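Local coordinates for uncharacterized protein (Ruminococcus gnavus, PDB 4HYZ) that is of unknown function but belongs to the DUF3887 family of the NTF2-like clan, and is probably exported as a lipoprotein, at residues A[19-24]-A[99-103]; A[30-35]-A[47-52]; A[96-100]-A[110-114]. One frame throughout, in Å; residues are numbered along the deposited sequence.

Interaction 1. Residues A[19-24]-A[99-103]; sequences QAMEDI and YSLAY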
# COMPACT_ATOMS: atom_id res chain seq x y z
N GLN A 19 14.74 -11.70 -10.83
CA GLN A 19 14.39 -13.12 -10.72
C GLN A 19 13.04 -13.42 -11.36
O GLN A 19 12.91 -14.48 -11.97
CB GLN A 19 14.38 -13.60 -9.26
CG GLN A 19 14.32 -15.13 -9.13
CD GLN A 19 15.57 -15.79 -9.65
OE1 GLN A 19 16.65 -15.61 -9.08
NE2 GLN A 19 15.50 -16.44 -10.81
N ALA A 20 12.05 -12.50 -11.22
CA ALA A 20 10.72 -12.68 -11.79
C ALA A 20 10.80 -12.70 -13.33
O ALA A 20 10.17 -13.52 -13.98
CB ALA A 20 9.78 -11.56 -11.32
N MSE A 21 11.62 -11.80 -13.90
CA MSE A 21 11.79 -11.77 -15.36
C MSE A 21 12.44 -13.07 -15.87
O MSE A 21 12.00 -13.64 -16.88
CB MSE A 21 12.61 -10.56 -15.78
CG MSE A 21 11.87 -9.24 -15.54
SE MSE A 21 12.87 -7.77 -16.30
CE MSE A 21 14.37 -7.67 -15.02
N GLU A 22 13.45 -13.56 -15.14
CA GLU A 22 14.13 -14.84 -15.49
C GLU A 22 13.18 -16.01 -15.35
O GLU A 22 13.13 -16.85 -16.21
CB GLU A 22 15.34 -15.06 -14.59
CG GLU A 22 16.51 -14.23 -15.03
CD GLU A 22 17.59 -14.01 -14.01
OE1 GLU A 22 17.39 -14.35 -12.82
OE2 GLU A 22 18.63 -13.42 -14.38
N ASP A 23 12.40 -16.05 -14.26
CA ASP A 23 11.47 -17.14 -13.99
C ASP A 23 10.31 -17.16 -15.00
O ASP A 23 9.83 -18.23 -15.34
CB ASP A 23 10.97 -17.07 -12.54
CG ASP A 23 12.07 -17.42 -11.54
OD1 ASP A 23 13.17 -17.86 -11.99
OD2 ASP A 23 11.85 -17.24 -10.33
N ILE A 24 9.87 -15.98 -15.49
CA ILE A 24 8.80 -15.95 -16.50
C ILE A 24 9.39 -16.44 -17.84
O ILE A 24 8.71 -17.16 -18.56
CB ILE A 24 8.10 -14.57 -16.60
CG1 ILE A 24 7.24 -14.35 -15.35
CG2 ILE A 24 7.26 -14.43 -17.90
CD1 ILE A 24 6.94 -12.88 -15.08
N TYR A 99 1.41 -11.17 -14.24
CA TYR A 99 1.87 -12.37 -13.54
C TYR A 99 2.05 -12.09 -12.05
O TYR A 99 2.56 -11.03 -11.71
CB TYR A 99 3.20 -12.86 -14.11
CG TYR A 99 3.12 -13.68 -15.38
CD1 TYR A 99 2.92 -13.06 -16.62
CD2 TYR A 99 3.42 -15.03 -15.37
CE1 TYR A 99 2.98 -13.79 -17.81
CE2 TYR A 99 3.46 -15.77 -16.55
CZ TYR A 99 3.25 -15.15 -17.77
OH TYR A 99 3.30 -15.87 -18.93
N SER A 100 1.70 -13.05 -11.18
CA SER A 100 1.91 -12.95 -9.72
C SER A 100 2.86 -14.04 -9.30
O SER A 100 2.53 -15.22 -9.44
CB SER A 100 0.60 -13.07 -8.95
OG SER A 100 -0.29 -12.06 -9.37
N LEU A 101 4.03 -13.65 -8.81
CA LEU A 101 5.07 -14.55 -8.34
C LEU A 101 5.40 -14.25 -6.92
O LEU A 101 5.42 -13.08 -6.53
CB LEU A 101 6.35 -14.41 -9.21
CG LEU A 101 6.41 -15.18 -10.53
CD1 LEU A 101 5.38 -14.68 -11.54
CD2 LEU A 101 7.77 -15.05 -11.17
N ALA A 102 5.68 -15.28 -6.13
CA ALA A 102 6.07 -15.12 -4.74
C ALA A 102 7.29 -15.97 -4.47
O ALA A 102 7.42 -17.05 -5.03
CB ALA A 102 4.92 -15.47 -3.80
N TYR A 103 8.17 -15.46 -3.62
CA TYR A 103 9.44 -16.09 -3.29
C TYR A 103 9.64 -16.26 -1.82
O TYR A 103 9.19 -15.42 -1.02
CB TYR A 103 10.60 -15.18 -3.81
CG TYR A 103 10.66 -15.10 -5.32
CD1 TYR A 103 11.26 -16.11 -6.07
CD2 TYR A 103 10.08 -14.03 -6.01
CE1 TYR A 103 11.33 -16.04 -7.46
CE2 TYR A 103 10.16 -13.94 -7.41
CZ TYR A 103 10.77 -14.96 -8.13
OH TYR A 103 10.82 -14.94 -9.50
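Tyr103 reaches from the end of strand 95-103 to helix 13-28, and its hydroxyl donates a hydrogen bond to Asp23. The bond from Tyr103 OH to Asp23 OD2 is 2.7 Å long. OD2 lies at the ring edge, in the ring plane. The hydroxyl in turn meets OD2 from above the carboxylate plane, 41° out of it. The other oxygen, Asp23 OD1, accepts from Gln19 NE2 at 3.0 Å, one helical turn back. Arg38 also forms a salt bridge to OD1. The carboxylate is therefore gripped at both oxygens. Gln19 CG stands anti to the backbone N (chi1 -168°), which brings it within 3.5 Å of Tyr103 CE1. The bend at chi2 then turns the amide so that NE2 meets Asp23 OD1.

This is the helix-on-sheet packing of the NTF2-like fold, in which an N-terminal helix lies across a curved antiparallel sheet. The axes of the helix and strand segments come within 9.8 Å at an angle of 115°. The tight part is at Ala20. With only a methyl there, Leu101 CD2 comes to 3.8 Å from Ala20 CA. Farther along the helix, Ile24 lies over one face of the Tyr99 ring. Its CG1 is 4.2 Å from the ring centroid, offset toward the rim, and its CD1 is 3.9 Å from Tyr99 CB. The Tyr99 hydroxyl is hydrogen-bonded to Tyr92 and Tyr55. Val86, Ile88 and Phe68 of neighbouring strands continue this apolar layer under Ala20 and Ile24. The side around Gln19 is only partly shielded from solvent, although its CG still packs on Tyr103. Ala20, Ile24 and Leu101, by contrast, are buried.

Interaction 2. Residues A[30-35]-A[47-52]; sequences KDYESW and LTEESY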
# COMPACT_ATOMS: atom_id res chain seq x y z
N LYS A 30 8.87 -23.53 -22.12
CA LYS A 30 8.08 -24.78 -22.21
C LYS A 30 8.86 -25.97 -21.61
O LYS A 30 8.41 -27.11 -21.71
CB LYS A 30 7.60 -25.10 -23.66
CG LYS A 30 6.83 -23.96 -24.33
CD LYS A 30 6.22 -24.35 -25.66
CE LYS A 30 5.89 -23.11 -26.46
NZ LYS A 30 5.19 -23.40 -27.74
N ASP A 31 10.00 -25.70 -20.95
CA ASP A 31 10.81 -26.72 -20.28
C ASP A 31 10.27 -26.86 -18.85
O ASP A 31 10.65 -26.10 -17.95
CB ASP A 31 12.31 -26.33 -20.29
CG ASP A 31 13.26 -27.37 -19.76
OD1 ASP A 31 12.83 -28.22 -18.95
OD2 ASP A 31 14.45 -27.31 -20.10
N TYR A 32 9.36 -27.84 -18.66
CA TYR A 32 8.70 -28.12 -17.38
C TYR A 32 9.70 -28.37 -16.23
O TYR A 32 9.52 -27.81 -15.15
CB TYR A 32 7.74 -29.32 -17.52
CG TYR A 32 7.17 -29.78 -16.19
CD1 TYR A 32 6.43 -28.91 -15.39
CD2 TYR A 32 7.44 -31.05 -15.70
CE1 TYR A 32 5.96 -29.30 -14.14
CE2 TYR A 32 6.95 -31.46 -14.46
CZ TYR A 32 6.22 -30.58 -13.68
OH TYR A 32 5.74 -31.00 -12.46
N GLU A 33 10.71 -29.22 -16.45
CA GLU A 33 11.69 -29.56 -15.43
C GLU A 33 12.53 -28.35 -14.99
O GLU A 33 12.82 -28.25 -13.79
CB GLU A 33 12.58 -30.75 -15.86
CG GLU A 33 11.80 -32.06 -16.04
CD GLU A 33 11.09 -32.67 -14.83
OE1 GLU A 33 11.45 -32.32 -13.68
OE2 GLU A 33 10.21 -33.53 -15.04
N SER A 34 12.89 -27.41 -15.93
CA SER A 34 13.64 -26.21 -15.53
C SER A 34 12.76 -25.30 -14.71
O SER A 34 13.22 -24.74 -13.72
CB SER A 34 14.19 -25.47 -16.73
OG SER A 34 15.16 -26.28 -17.36
N TRP A 35 11.47 -25.18 -15.10
CA TRP A 35 10.50 -24.34 -14.40
C TRP A 35 10.26 -24.90 -13.02
O TRP A 35 10.38 -24.15 -12.05
CB TRP A 35 9.21 -24.22 -15.22
CG TRP A 35 8.12 -23.43 -14.54
CD1 TRP A 35 8.02 -22.07 -14.45
CD2 TRP A 35 6.96 -23.96 -13.89
NE1 TRP A 35 6.86 -21.72 -13.80
CE2 TRP A 35 6.18 -22.86 -13.46
CE3 TRP A 35 6.50 -25.26 -13.63
CZ2 TRP A 35 4.96 -23.02 -12.79
CZ3 TRP A 35 5.28 -25.42 -12.99
CH2 TRP A 35 4.53 -24.31 -12.57
N LEU A 47 3.98 -29.89 -7.65
CA LEU A 47 3.69 -29.44 -9.02
C LEU A 47 3.41 -30.60 -9.95
O LEU A 47 3.95 -31.71 -9.76
CB LEU A 47 4.88 -28.62 -9.59
CG LEU A 47 5.37 -27.41 -8.80
CD1 LEU A 47 6.60 -26.87 -9.42
CD2 LEU A 47 4.30 -26.34 -8.67
N THR A 48 2.61 -30.34 -10.99
CA THR A 48 2.30 -31.33 -12.03
C THR A 48 2.60 -30.77 -13.42
O THR A 48 2.48 -29.56 -13.63
CB THR A 48 0.83 -31.80 -11.95
OG1 THR A 48 -0.04 -30.73 -12.30
CG2 THR A 48 0.46 -32.38 -10.57
N GLU A 49 2.94 -31.66 -14.38
CA GLU A 49 3.18 -31.24 -15.75
C GLU A 49 1.86 -30.84 -16.42
O GLU A 49 1.84 -29.90 -17.21
CB GLU A 49 3.89 -32.34 -16.56
CG GLU A 49 4.46 -31.81 -17.86
CD GLU A 49 5.49 -32.66 -18.56
OE1 GLU A 49 5.80 -33.77 -18.07
OE2 GLU A 49 6.00 -32.20 -19.61
N GLU A 50 0.76 -31.53 -16.07
CA GLU A 50 -0.59 -31.24 -16.58
C GLU A 50 -0.97 -29.78 -16.27
O GLU A 50 -1.37 -29.06 -17.18
CB GLU A 50 -1.63 -32.23 -16.01
N SER A 51 -0.78 -29.32 -15.02
CA SER A 51 -1.08 -27.94 -14.63
C SER A 51 -0.20 -26.91 -15.40
O SER A 51 -0.70 -25.86 -15.82
CB SER A 51 -0.90 -27.76 -13.12
OG SER A 51 -1.21 -26.44 -12.70
N TYR A 52 1.10 -27.24 -15.60
CA TYR A 52 2.04 -26.42 -16.37
C TYR A 52 1.61 -26.37 -17.86
O TYR A 52 1.66 -25.31 -18.47
CB TYR A 52 3.47 -26.96 -16.23
CG TYR A 52 4.51 -26.19 -17.03
CD1 TYR A 52 4.86 -24.88 -16.69
CD2 TYR A 52 5.15 -26.78 -18.12
CE1 TYR A 52 5.82 -24.18 -17.42
CE2 TYR A 52 6.12 -26.08 -18.85
CZ TYR A 52 6.45 -24.79 -18.49
OH TYR A 52 7.39 -24.09 -19.21
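The Tyr32 ring carries Glu49 over one face, and the Trp35 ring carries Tyr52 over one of its own. Glu49 CA sits above the centre of the Tyr32 ring, 3.8 Å from its centroid, in a CH-pi contact. The Glu49 side chain, extended beyond CG, crosses the ring at a slant, and its carboxylate lies nearly parallel to it (11°). Tyr32, Trp35 and Tyr52 form an aromatic cluster between the starts of helix 32-36 and helix 49-60. Tyr52 and Trp35 make an offset stack. The centroid of the Tyr52 ring is 4.7 Å from that of the six-membered ring of Trp35, and the planes are 29° apart. Tyr52 CD1 lies over the rim of the indole, 3.5 Å from Trp35 CE3. The backbone of Lys30 comes to the edge of the Tyr52 ring, in its plane. Tyr32 meets Tyr52 obliquely, and its CD1 is 3.6 Å from Tyr52 CB.

Tyr52 has CG anti to the backbone N (chi1 178°), which lays its ring against both Trp35 and Tyr32, running past them in the opposite direction. Phe39 and Phe112 both meet Trp35 edge-to-face; Phe112 ties the cluster to strand 109-113. The Tyr52 hydroxyl is hydrogen-bonded to Ala27 O in helix 13-28. Leu47 CD1 reaches Trp35 CZ3 at 4.1 Å. Both helix starts are N-capped. Asp31 OD1 accepts from Ser34 N at 3.1 Å, and Thr48 OG1 accepts from Ser51 N at 3.2 Å.

Interaction 3. Residues A[96-100]-A[110-114]; sequences NVNYS and VSFTM. With SO4 (sulfate ion), chain C.
Met114, a selenomethionine and the last residue, has CG anti to the backbone N (chi1 -160°), and this lays CG over one face of the Tyr99 ring. Phe112 has the same anti arrangement (chi1 -176°), which carries its ring to the edge of Tyr99. Met114 CG is 3.9 Å from the Tyr99 ring centroid, offset toward the rim, and also 3.7 Å from Val97 CG1. Phe112 CZ is 3.6 Å from Tyr99 CE2. The two rings meet obliquely, with planes 75° apart.

The backbones form an antiparallel hydrogen-bonded pair at Ser100 and Thr113. Ser100 N donates to Thr113 O at 2.7 Å, and Thr113 N donates back to Ser100 O at 2.8 Å. Beyond Ser100 on strand 95-103 comes a classic beta bulge, where Val110 and Ser111 both face Ala102. At the other end, Asn96 ND2 donates to O3 of a sulfate at 3.0 Å. The ion probably comes from the crystallisation liquor, and Gly1 and Asp79 of the second subunit bind it too.

The contact joins the two strands of a beta hairpin, with 109-113 at the sheet's edge within this chain. Strand 81-92 flanks strand 95-103 on its other side. Tyr55, Ile58 and Leu59 of helix 49-60 pack on Met114, while Ile24 and Ala27 of helix 13-28 touch Phe112.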
# COMPACT_ATOMS: atom_id res chain seq x y z
N ASN A 96 -1.46 -7.14 -22.67
CA ASN A 96 -0.80 -7.16 -21.36
C ASN A 96 -1.35 -8.27 -20.47
O ASN A 96 -2.56 -8.49 -20.42
CB ASN A 96 -1.01 -5.80 -20.68
CG ASN A 96 -0.35 -4.65 -21.38
OD1 ASN A 96 0.73 -4.78 -21.96
ND2 ASN A 96 -0.98 -3.48 -21.30
N VAL A 97 -0.46 -8.94 -19.74
CA VAL A 97 -0.80 -10.03 -18.82
C VAL A 97 -0.11 -9.74 -17.49
O VAL A 97 1.08 -9.43 -17.50
CB VAL A 97 -0.39 -11.41 -19.42
CG1 VAL A 97 -0.51 -12.53 -18.39
CG2 VAL A 97 -1.23 -11.74 -20.66
N ASN A 98 -0.84 -9.83 -16.38
CA ASN A 98 -0.27 -9.60 -15.05
C ASN A 98 0.12 -10.92 -14.38
O ASN A 98 -0.76 -11.69 -13.96
CB ASN A 98 -1.24 -8.82 -14.14
CG ASN A 98 -1.55 -7.42 -14.60
OD1 ASN A 98 -0.71 -6.52 -14.61
ND2 ASN A 98 -2.79 -7.19 -14.91
N TYR A 99 1.41 -11.17 -14.24
CA TYR A 99 1.87 -12.37 -13.54
C TYR A 99 2.05 -12.09 -12.05
O TYR A 99 2.56 -11.03 -11.71
CB TYR A 99 3.20 -12.86 -14.11
CG TYR A 99 3.12 -13.68 -15.38
CD1 TYR A 99 2.92 -13.06 -16.62
CD2 TYR A 99 3.42 -15.03 -15.37
CE1 TYR A 99 2.98 -13.79 -17.81
CE2 TYR A 99 3.46 -15.77 -16.55
CZ TYR A 99 3.25 -15.15 -17.77
OH TYR A 99 3.30 -15.87 -18.93
N SER A 100 1.70 -13.05 -11.18
CA SER A 100 1.91 -12.95 -9.72
C SER A 100 2.86 -14.04 -9.30
O SER A 100 2.53 -15.22 -9.44
CB SER A 100 0.60 -13.07 -8.95
OG SER A 100 -0.29 -12.06 -9.37
N VAL A 110 7.43 -19.84 -4.48
CA VAL A 110 6.46 -20.52 -3.62
C VAL A 110 5.11 -20.47 -4.33
O VAL A 110 4.18 -21.17 -3.96
CB VAL A 110 6.38 -19.99 -2.16
CG1 VAL A 110 7.67 -20.26 -1.39
CG2 VAL A 110 6.02 -18.50 -2.12
N SER A 111 5.02 -19.62 -5.37
CA SER A 111 3.78 -19.37 -6.11
C SER A 111 4.09 -18.74 -7.46
O SER A 111 4.97 -17.89 -7.56
CB SER A 111 2.86 -18.45 -5.30
OG SER A 111 1.63 -18.26 -5.98
N PHE A 112 3.34 -19.13 -8.47
CA PHE A 112 3.50 -18.63 -9.83
C PHE A 112 2.15 -18.66 -10.48
O PHE A 112 1.61 -19.75 -10.68
CB PHE A 112 4.53 -19.48 -10.63
CG PHE A 112 4.85 -18.98 -12.03
CD1 PHE A 112 3.96 -19.19 -13.08
CD2 PHE A 112 6.06 -18.34 -12.30
CE1 PHE A 112 4.26 -18.73 -14.36
CE2 PHE A 112 6.35 -17.89 -13.59
CZ PHE A 112 5.44 -18.06 -14.60
N THR A 113 1.60 -17.49 -10.82
CA THR A 113 0.26 -17.40 -11.44
C THR A 113 0.27 -16.40 -12.59
O THR A 113 0.79 -15.29 -12.46
CB THR A 113 -0.78 -17.03 -10.37
OG1 THR A 113 -0.94 -18.14 -9.50
CG2 THR A 113 -2.14 -16.68 -10.95
N MSE A 114 -0.32 -16.80 -13.70
CA MSE A 114 -0.48 -15.96 -14.88
C MSE A 114 -1.71 -15.08 -14.74
O MSE A 114 -2.74 -15.57 -14.22
OXT MSE A 114 -1.66 -13.93 -15.21
CB MSE A 114 -0.60 -16.83 -16.11
CG MSE A 114 -0.29 -16.09 -17.36
SE MSE A 114 -1.19 -16.88 -18.82
CE MSE A 114 -0.14 -15.99 -20.21
S SO4 C . -4.87 -3.05 -19.94
O1 SO4 C . -5.01 -4.26 -20.71
O2 SO4 C . -5.56 -3.27 -18.68
O3 SO4 C . -3.45 -2.79 -19.68
O4 SO4 C . -5.45 -1.88 -20.60

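Interactions 1 and 3 share Tyr99 and Ser100 on strand 95-103, and their centres are about 7 Å apart. Interaction 1 packs helix 13-28 on that strand, and interaction 3 pairs the strand with the last one, 109-113. Interaction 2 lies about 15 Å from both centres. Along the chain it is nested inside the loop closed by interaction 1 and comes before interaction 3. Phe112 connects the three. It belongs to interaction 3, packs on Leu101 of interaction 1 and touches Trp35 of interaction 2. The helical N-terminal half is thus folded back onto the C-terminal hairpin, in keeping with a single compact NTF2-like domain.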